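Local structure of heat shock protein, putative (Plasmodium falciparum, 1Y6Z) at residues Ile160-Asp165 and Glu240-Ser245; Glu171-Val176 and Thr188-Tyr193. The protein is an Hsp90-family protein, probably an ATP-dependent chaperone that binds unfolded proteins, seen here as its middle domain. All blocks are in the same frame, centred on the assembly; numbering follows the deposited sequence.

Interaction 1 (Ile160-Asp165 and Glu240-Ser245); sequences IGVVED and EFCLSS
The C-terminal end of helix 145-164, carrying Val162 and Val163, meets helix 237-249 at Phe241, Cys242 and Ser245, the two short axes running in roughly the same sense at 42° and approaching to 8.2 Å. This is a helix-helix contact in the Hsp90 middle domain, joining the long-helix region to the smaller part of the domain built on the parallel sheet that includes strand 204-208. The backbones come closest at Val163 and Ser245, whose CA atoms lie 5.6 Å apart.

Val163 does most of the touching. With CG1 anti to the backbone N (chi1 -180°), its CG2 methyl stands beside that N and is turned to the partner helix, where it meets the carbonyl O of Phe241 at 3.4 Å. The same methyl packs on Phe241 CB, while the phenyl ring leads away from the contact. Val162 works on the buried side: its CG1 lies against Cys242 SG at 3.9 Å, and the sulfur also sits near Val162 CB, so the thiol rests on the branch point as well as on a methyl. Behind this pair, Cys242 touches Phe178 of strand 177-178. Helix 237-249 is itself tied to the parallel sheet, since Glu240 OE2 is hydrogen-bonded to the hydroxyls of Ser208 and Ser234.

The contact is mainly van der Waals, apolar and buried around Val162 and Cys242, more exposed around Val163. Ser245 brings its hydroxyl against the last turn of helix 145-164, beside Val163: chi1 of -61° sets OG beside its own backbone N, and OG lies 3.6 Å from Val163 CA.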
ATOM      1  N   ILE B 160      17.734  -6.779   2.816  1.00 24.07           N
ATOM      2  CA  ILE B 160      18.459  -6.339   1.594  1.00 24.54           C
ATOM      3  C   ILE B 160      17.575  -5.428   0.727  1.00 23.80           C
ATOM      4  O   ILE B 160      18.057  -4.431   0.191  1.00 24.75           O
ATOM      5  CB  ILE B 160      19.003  -7.531   0.802  1.00 25.13           C
ATOM      6  CG1 ILE B 160      20.178  -8.168   1.553  1.00 27.98           C
ATOM      7  CG2 ILE B 160      19.476  -7.124  -0.654  1.00 26.81           C
ATOM      8  CD1 ILE B 160      20.260  -9.643   1.243  1.00 37.08           C
ATOM      9  N   GLY B 161      16.292  -5.764   0.605  1.00 22.52           N
ATOM     10  CA  GLY B 161      15.346  -4.880  -0.096  1.00 22.31           C
ATOM     11  C   GLY B 161      15.330  -3.442   0.438  1.00 22.47           C
ATOM     12  O   GLY B 161      15.310  -2.476  -0.351  1.00 23.49           O
ATOM     13  N   VAL B 162      15.314  -3.319   1.761  1.00 24.08           N
ATOM     14  CA  VAL B 162      15.408  -2.006   2.460  1.00 26.90           C
ATOM     15  C   VAL B 162      16.679  -1.219   2.030  1.00 27.99           C
ATOM     16  O   VAL B 162      16.624   0.023   1.797  1.00 27.89           O
ATOM     17  CB  VAL B 162      15.387  -2.170   4.005  1.00 27.03           C
ATOM     18  CG1 VAL B 162      15.707  -0.818   4.697  1.00 30.27           C
ATOM     19  CG2 VAL B 162      14.046  -2.762   4.499  1.00 26.33           C
ATOM     20  N   VAL B 163      17.811  -1.927   1.960  1.00 28.20           N
ATOM     21  CA  VAL B 163      19.087  -1.357   1.453  1.00 29.72           C
ATOM     22  C   VAL B 163      18.982  -0.999  -0.029  1.00 30.68           C
ATOM     23  O   VAL B 163      19.318   0.136  -0.457  1.00 29.59           O
ATOM     24  CB  VAL B 163      20.275  -2.378   1.679  1.00 29.24           C
ATOM     25  CG1 VAL B 163      21.638  -1.825   1.176  1.00 32.91           C
ATOM     26  CG2 VAL B 163      20.360  -2.775   3.132  1.00 31.74           C
ATOM     27  N   GLU B 164      18.483  -1.954  -0.841  1.00 29.97           N
ATOM     28  CA  GLU B 164      18.625  -1.868  -2.317  1.00 30.18           C
ATOM     29  C   GLU B 164      17.463  -1.392  -3.139  1.00 29.76           C
ATOM     30  O   GLU B 164      17.635  -1.002  -4.287  1.00 32.04           O
ATOM     31  CB  GLU B 164      19.116  -3.208  -2.896  1.00 28.68           C
ATOM     32  CG  GLU B 164      20.388  -3.666  -2.262  1.00 30.59           C
ATOM     33  CD  GLU B 164      20.947  -4.926  -2.837  1.00 33.06           C
ATOM     34  OE1 GLU B 164      20.289  -5.573  -3.696  1.00 34.05           O
ATOM     35  OE2 GLU B 164      22.039  -5.305  -2.371  1.00 36.48           O
ATOM     36  N   ASP B 165      16.274  -1.390  -2.581  1.00 29.78           N
ATOM     37  CA  ASP B 165      15.118  -1.088  -3.406  1.00 30.28           C
ATOM     38  C   ASP B 165      14.607   0.317  -2.988  1.00 30.15           C
ATOM     39  O   ASP B 165      13.674   0.454  -2.188  1.00 31.20           O
ATOM     40  CB  ASP B 165      14.054  -2.211  -3.303  1.00 29.20           C
ATOM     41  CG  ASP B 165      12.792  -1.912  -4.137  1.00 30.53           C
ATOM     42  OD1 ASP B 165      12.597  -0.738  -4.506  1.00 31.10           O
ATOM     43  OD2 ASP B 165      11.992  -2.822  -4.409  1.00 30.39           O
ATOM     44  N   GLU B 240      22.752  -4.918  10.199  1.00 39.36           N
ATOM     45  CA  GLU B 240      23.572  -3.715  10.196  1.00 39.50           C
ATOM     46  C   GLU B 240      23.429  -2.833   8.954  1.00 38.87           C
ATOM     47  O   GLU B 240      23.181  -1.645   9.090  1.00 38.12           O
ATOM     48  CB  GLU B 240      25.039  -4.084  10.504  1.00 40.64           C
ATOM     49  CG  GLU B 240      25.928  -2.922  10.920  1.00 44.40           C
ATOM     50  CD  GLU B 240      25.594  -2.385  12.303  1.00 52.62           C
ATOM     51  OE1 GLU B 240      25.428  -1.142  12.423  1.00 52.92           O
ATOM     52  OE2 GLU B 240      25.496  -3.205  13.264  1.00 54.81           O
ATOM     53  N   PHE B 241      23.541  -3.400   7.744  1.00 38.87           N
ATOM     54  CA  PHE B 241      23.280  -2.592   6.539  1.00 39.43           C
ATOM     55  C   PHE B 241      21.839  -2.152   6.432  1.00 37.06           C
ATOM     56  O   PHE B 241      21.562  -1.119   5.816  1.00 37.58           O
ATOM     57  CB  PHE B 241      23.640  -3.309   5.244  1.00 41.35           C
ATOM     58  CG  PHE B 241      25.110  -3.343   4.968  1.00 46.52           C
ATOM     59  CD1 PHE B 241      25.804  -2.167   4.665  1.00 50.52           C
ATOM     60  CD2 PHE B 241      25.808  -4.551   5.024  1.00 52.49           C
ATOM     61  CE1 PHE B 241      27.187  -2.180   4.427  1.00 52.84           C
ATOM     62  CE2 PHE B 241      27.194  -4.587   4.773  1.00 53.01           C
ATOM     63  CZ  PHE B 241      27.886  -3.391   4.475  1.00 49.39           C
ATOM     64  N   CYS B 242      20.926  -2.965   6.951  1.00 35.53           N
ATOM     65  CA  CYS B 242      19.508  -2.628   6.865  1.00 34.70           C
ATOM     66  C   CYS B 242      19.271  -1.376   7.700  1.00 34.93           C
ATOM     67  O   CYS B 242      18.761  -0.350   7.223  1.00 33.14           O
ATOM     68  CB  CYS B 242      18.634  -3.767   7.388  1.00 35.19           C
ATOM     69  SG  CYS B 242      16.824  -3.347   7.460  1.00 32.48           S
ATOM     70  N   LEU B 243      19.658  -1.500   8.959  1.00 36.13           N
ATOM     71  CA  LEU B 243      19.492  -0.387   9.924  1.00 38.02           C
ATOM     72  C   LEU B 243      20.208   0.894   9.503  1.00 39.17           C
ATOM     73  O   LEU B 243      19.608   1.942   9.563  1.00 41.22           O
ATOM     74  CB  LEU B 243      19.833  -0.825  11.344  1.00 36.80           C
ATOM     75  CG  LEU B 243      18.712  -1.730  11.839  1.00 34.55           C
ATOM     76  CD1 LEU B 243      19.107  -2.603  13.024  1.00 31.86           C
ATOM     77  CD2 LEU B 243      17.523  -0.836  12.174  1.00 30.64           C
ATOM     78  N   SER B 244      21.428   0.795   8.989  1.00 41.34           N
ATOM     79  CA  SER B 244      22.153   1.979   8.467  1.00 42.43           C
ATOM     80  C   SER B 244      21.537   2.653   7.237  1.00 43.66           C
ATOM     81  O   SER B 244      21.748   3.844   6.988  1.00 43.71           O
ATOM     82  CB  SER B 244      23.595   1.599   8.143  1.00 43.18           C
ATOM     83  OG  SER B 244      23.908   2.134   6.855  1.00 44.83           O
ATOM     84  N   SER B 245      20.793   1.901   6.421  1.00 42.95           N
ATOM     85  CA  SER B 245      20.088   2.534   5.299  1.00 43.45           C
ATOM     86  C   SER B 245      18.894   3.373   5.747  1.00 43.12           C
ATOM     87  O   SER B 245      18.488   4.306   5.066  1.00 43.49           O
ATOM     88  CB  SER B 245      19.593   1.471   4.309  1.00 44.00           C
ATOM     89  OG  SER B 245      20.699   0.772   3.798  1.00 44.43           O
TER

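Interaction 2 (Glu171-Val176 and Thr188-Tyr193)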
ATOM      1  N   GLU B 171       7.888   0.677   2.489  1.00 23.87           N
ATOM      2  CA  GLU B 171       6.972  -0.444   2.621  1.00 24.39           C
ATOM      3  C   GLU B 171       7.699  -1.720   3.072  1.00 24.08           C
ATOM      4  O   GLU B 171       7.197  -2.485   3.930  1.00 23.43           O
ATOM      5  CB  GLU B 171       6.267  -0.701   1.292  1.00 25.90           C
ATOM      6  CG  GLU B 171       5.108   0.212   1.038  1.00 28.54           C
ATOM      7  CD  GLU B 171       4.129  -0.484   0.113  1.00 35.91           C
ATOM      8  OE1 GLU B 171       4.456  -0.499  -1.093  1.00 34.33           O
ATOM      9  OE2 GLU B 171       3.105  -1.070   0.605  1.00 36.24           O
ATOM     10  N   ILE B 172       8.882  -1.924   2.528  1.00 23.13           N
ATOM     11  CA  ILE B 172       9.640  -3.136   2.900  1.00 22.75           C
ATOM     12  C   ILE B 172      10.090  -3.002   4.357  1.00 22.82           C
ATOM     13  O   ILE B 172      10.074  -3.981   5.093  1.00 21.19           O
ATOM     14  CB  ILE B 172      10.829  -3.377   1.983  1.00 23.72           C
ATOM     15  CG1 ILE B 172      10.401  -3.365   0.490  1.00 21.15           C
ATOM     16  CG2 ILE B 172      11.559  -4.716   2.385  1.00 25.74           C
ATOM     17  CD1 ILE B 172      11.602  -3.544  -0.491  1.00 20.44           C
ATOM     18  N   ALA B 173      10.565  -1.809   4.713  1.00 23.20           N
ATOM     19  CA  ALA B 173      11.044  -1.463   6.065  1.00 25.02           C
ATOM     20  C   ALA B 173       9.974  -1.743   7.126  1.00 24.30           C
ATOM     21  O   ALA B 173      10.287  -2.197   8.241  1.00 25.13           O
ATOM     22  CB  ALA B 173      11.483   0.034   6.092  1.00 25.39           C
ATOM     23  N   SER B 174       8.715  -1.509   6.766  1.00 23.60           N
ATOM     24  CA  SER B 174       7.588  -1.753   7.657  1.00 23.74           C
ATOM     25  C   SER B 174       7.384  -3.236   8.015  1.00 23.04           C
ATOM     26  O   SER B 174       6.646  -3.555   8.976  1.00 24.83           O
ATOM     27  CB  SER B 174       6.304  -1.126   7.063  1.00 21.82           C
ATOM     28  OG  SER B 174       5.760  -1.876   6.023  1.00 28.49           O
ATOM     29  N   LEU B 175       8.053  -4.139   7.282  1.00 23.90           N
ATOM     30  CA  LEU B 175       7.880  -5.613   7.438  1.00 22.47           C
ATOM     31  C   LEU B 175       8.971  -6.274   8.271  1.00 22.78           C
ATOM     32  O   LEU B 175       8.732  -7.334   8.805  1.00 22.47           O
ATOM     33  CB  LEU B 175       7.831  -6.351   6.060  1.00 21.76           C
ATOM     34  CG  LEU B 175       6.717  -5.854   5.076  1.00 23.68           C
ATOM     35  CD1 LEU B 175       6.804  -6.397   3.618  1.00 26.14           C
ATOM     36  CD2 LEU B 175       5.364  -6.181   5.753  1.00 24.11           C
ATOM     37  N   VAL B 176      10.166  -5.671   8.289  1.00 22.78           N
ATOM     38  CA  VAL B 176      11.371  -6.287   8.888  1.00 23.37           C
ATOM     39  C   VAL B 176      11.200  -6.221  10.443  1.00 23.96           C
ATOM     40  O   VAL B 176      10.477  -5.351  10.929  1.00 22.28           O
ATOM     41  CB  VAL B 176      12.692  -5.608   8.406  1.00 22.93           C
ATOM     42  CG1 VAL B 176      12.904  -5.638   6.882  1.00 23.05           C
ATOM     43  CG2 VAL B 176      12.767  -4.164   8.865  1.00 25.53           C
ATOM     44  N   THR B 188      10.427  -7.254  17.463  1.00 31.78           N
ATOM     45  CA  THR B 188       9.460  -6.182  17.271  1.00 29.14           C
ATOM     46  C   THR B 188       9.626  -5.600  15.857  1.00 27.76           C
ATOM     47  O   THR B 188      10.771  -5.553  15.322  1.00 25.04           O
ATOM     48  CB  THR B 188       9.657  -5.030  18.274  1.00 29.32           C
ATOM     49  OG1 THR B 188       8.680  -3.999  18.023  1.00 29.48           O
ATOM     50  CG2 THR B 188      11.068  -4.437  18.161  1.00 27.53           C
ATOM     51  N   ASP B 189       8.517  -5.115  15.295  1.00 24.32           N
ATOM     52  CA  ASP B 189       8.629  -4.431  14.032  1.00 26.21           C
ATOM     53  C   ASP B 189       8.871  -2.935  14.324  1.00 25.02           C
ATOM     54  O   ASP B 189       8.860  -2.507  15.500  1.00 24.58           O
ATOM     55  CB  ASP B 189       7.421  -4.734  13.095  1.00 25.57           C
ATOM     56  CG  ASP B 189       6.071  -4.274  13.682  1.00 29.02           C
ATOM     57  OD1 ASP B 189       6.060  -3.586  14.718  1.00 30.67           O
ATOM     58  OD2 ASP B 189       5.005  -4.592  13.104  1.00 29.51           O
ATOM     59  N   LEU B 190       9.156  -2.159  13.303  1.00 23.44           N
ATOM     60  CA  LEU B 190       9.473  -0.759  13.527  1.00 24.84           C
ATOM     61  C   LEU B 190       8.250   0.058  14.024  1.00 25.48           C
ATOM     62  O   LEU B 190       8.370   0.918  14.925  1.00 23.43           O
ATOM     63  CB  LEU B 190      10.145  -0.129  12.310  1.00 24.21           C
ATOM     64  CG  LEU B 190      11.487  -0.769  11.812  1.00 23.82           C
ATOM     65  CD1 LEU B 190      12.047  -0.036  10.532  1.00 28.06           C
ATOM     66  CD2 LEU B 190      12.548  -0.800  12.927  1.00 26.21           C
ATOM     67  N   ASP B 191       7.085  -0.199  13.460  1.00 27.02           N
ATOM     68  CA  ASP B 191       5.909   0.611  13.822  1.00 29.43           C
ATOM     69  C   ASP B 191       5.532   0.389  15.296  1.00 29.62           C
ATOM     70  O   ASP B 191       5.076   1.322  15.966  1.00 31.82           O
ATOM     71  CB  ASP B 191       4.728   0.279  12.916  1.00 29.92           C
ATOM     72  CG  ASP B 191       4.957   0.691  11.459  1.00 32.13           C
ATOM     73  OD1 ASP B 191       4.327   0.057  10.610  1.00 36.05           O
ATOM     74  OD2 ASP B 191       5.712   1.652  11.126  1.00 35.51           O
ATOM     75  N   SER B 192       5.746  -0.816  15.796  1.00 29.17           N
ATOM     76  CA  SER B 192       5.479  -1.123  17.173  1.00 31.47           C
ATOM     77  C   SER B 192       6.495  -0.424  18.075  1.00 31.81           C
ATOM     78  O   SER B 192       6.117   0.079  19.132  1.00 31.40           O
ATOM     79  CB  SER B 192       5.472  -2.615  17.457  1.00 31.60           C
ATOM     80  OG  SER B 192       4.445  -3.280  16.743  1.00 35.13           O
ATOM     81  N   TYR B 193       7.754  -0.383  17.636  1.00 31.91           N
ATOM     82  CA  TYR B 193       8.759   0.426  18.316  1.00 33.03           C
ATOM     83  C   TYR B 193       8.301   1.875  18.390  1.00 33.86           C
ATOM     84  O   TYR B 193       8.369   2.476  19.460  1.00 33.31           O
ATOM     85  CB  TYR B 193      10.142   0.325  17.664  1.00 32.11           C
ATOM     86  CG  TYR B 193      11.266   1.110  18.348  1.00 30.92           C
ATOM     87  CD1 TYR B 193      12.304   0.455  19.011  1.00 26.11           C
ATOM     88  CD2 TYR B 193      11.303   2.503  18.297  1.00 30.72           C
ATOM     89  CE1 TYR B 193      13.352   1.168  19.586  1.00 30.09           C
ATOM     90  CE2 TYR B 193      12.315   3.216  18.919  1.00 34.26           C
ATOM     91  CZ  TYR B 193      13.328   2.555  19.559  1.00 31.07           C
ATOM     92  OH  TYR B 193      14.333   3.323  20.144  1.00 35.36           O
TER
HETATM   93  O   HOH W   1       9.275  -3.095  10.575  1.00 25.86           O
HETATM   94  O   HOH W   2       6.567  -2.065  11.146  1.00 23.14           O
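Asp189 and Leu190 meet the backbone of Ala173-Val176. Thr188 starts the second segment; its side chain leaves the backbone away from the 171-176 segment, and OG1 bonds to Asp189 O in the carbonyl plane, on a lone pair. Asp189 is the N-cap of helix 190-195. Its CB lies 3.8 Å from Val176 O, and chi1 of 61°, with CG between the backbone N and the carbonyl carbon, turns the carboxylate back toward the helix start. There OD1 accepts on its syn side from Ser192 N (3.0 Å) and Ser192 OG (2.6 Å), which sit 35° and 21° out of the carboxylate plane. OD2 forms a salt bridge with Lys140. Leu190 sends CD1 over the carbonyl O of Ala173 at 3.6 Å, and its side chain also packs on Tyr251 and Leu232. Its backbone N donates to water 1, which in turn donates to Ala173 O and to Val176 O (2.6 Å). Asp191 N similarly donates to water 2, which donates to Ser174 O at 2.6 Å; Asp191 OD2 forms a salt bridge with Lys252 and a hydrogen bond with the Tyr251 hydroxyl.

Polar matching thus runs through two waters, each relaying a first-turn N-H to carbonyls of the other segment, so these groups find partners without direct hydrogen bonds between the segments.

How the interactions relate
The two contacts lie about 13 Å apart, centre to centre, in one middle domain, each about 12 Å from the centre of the chain. Interaction 2 is nested in the loop that interaction 1 closes: helix 145-164 is followed by helix 169-173, then the small hairpin of strands 177-178 and 188-189 and helix 190-195 follow, and helix 237-249 comes near the end. They also touch directly, Val162 CG2 packing 3.6 Å from Ala173 N and against Ile172 and Val176. Val162 thereby connects the apolar helix pair to the hydrated turn, and together the contacts join helices 145-164 and 169-173 to the part of the domain around the parallel sheet.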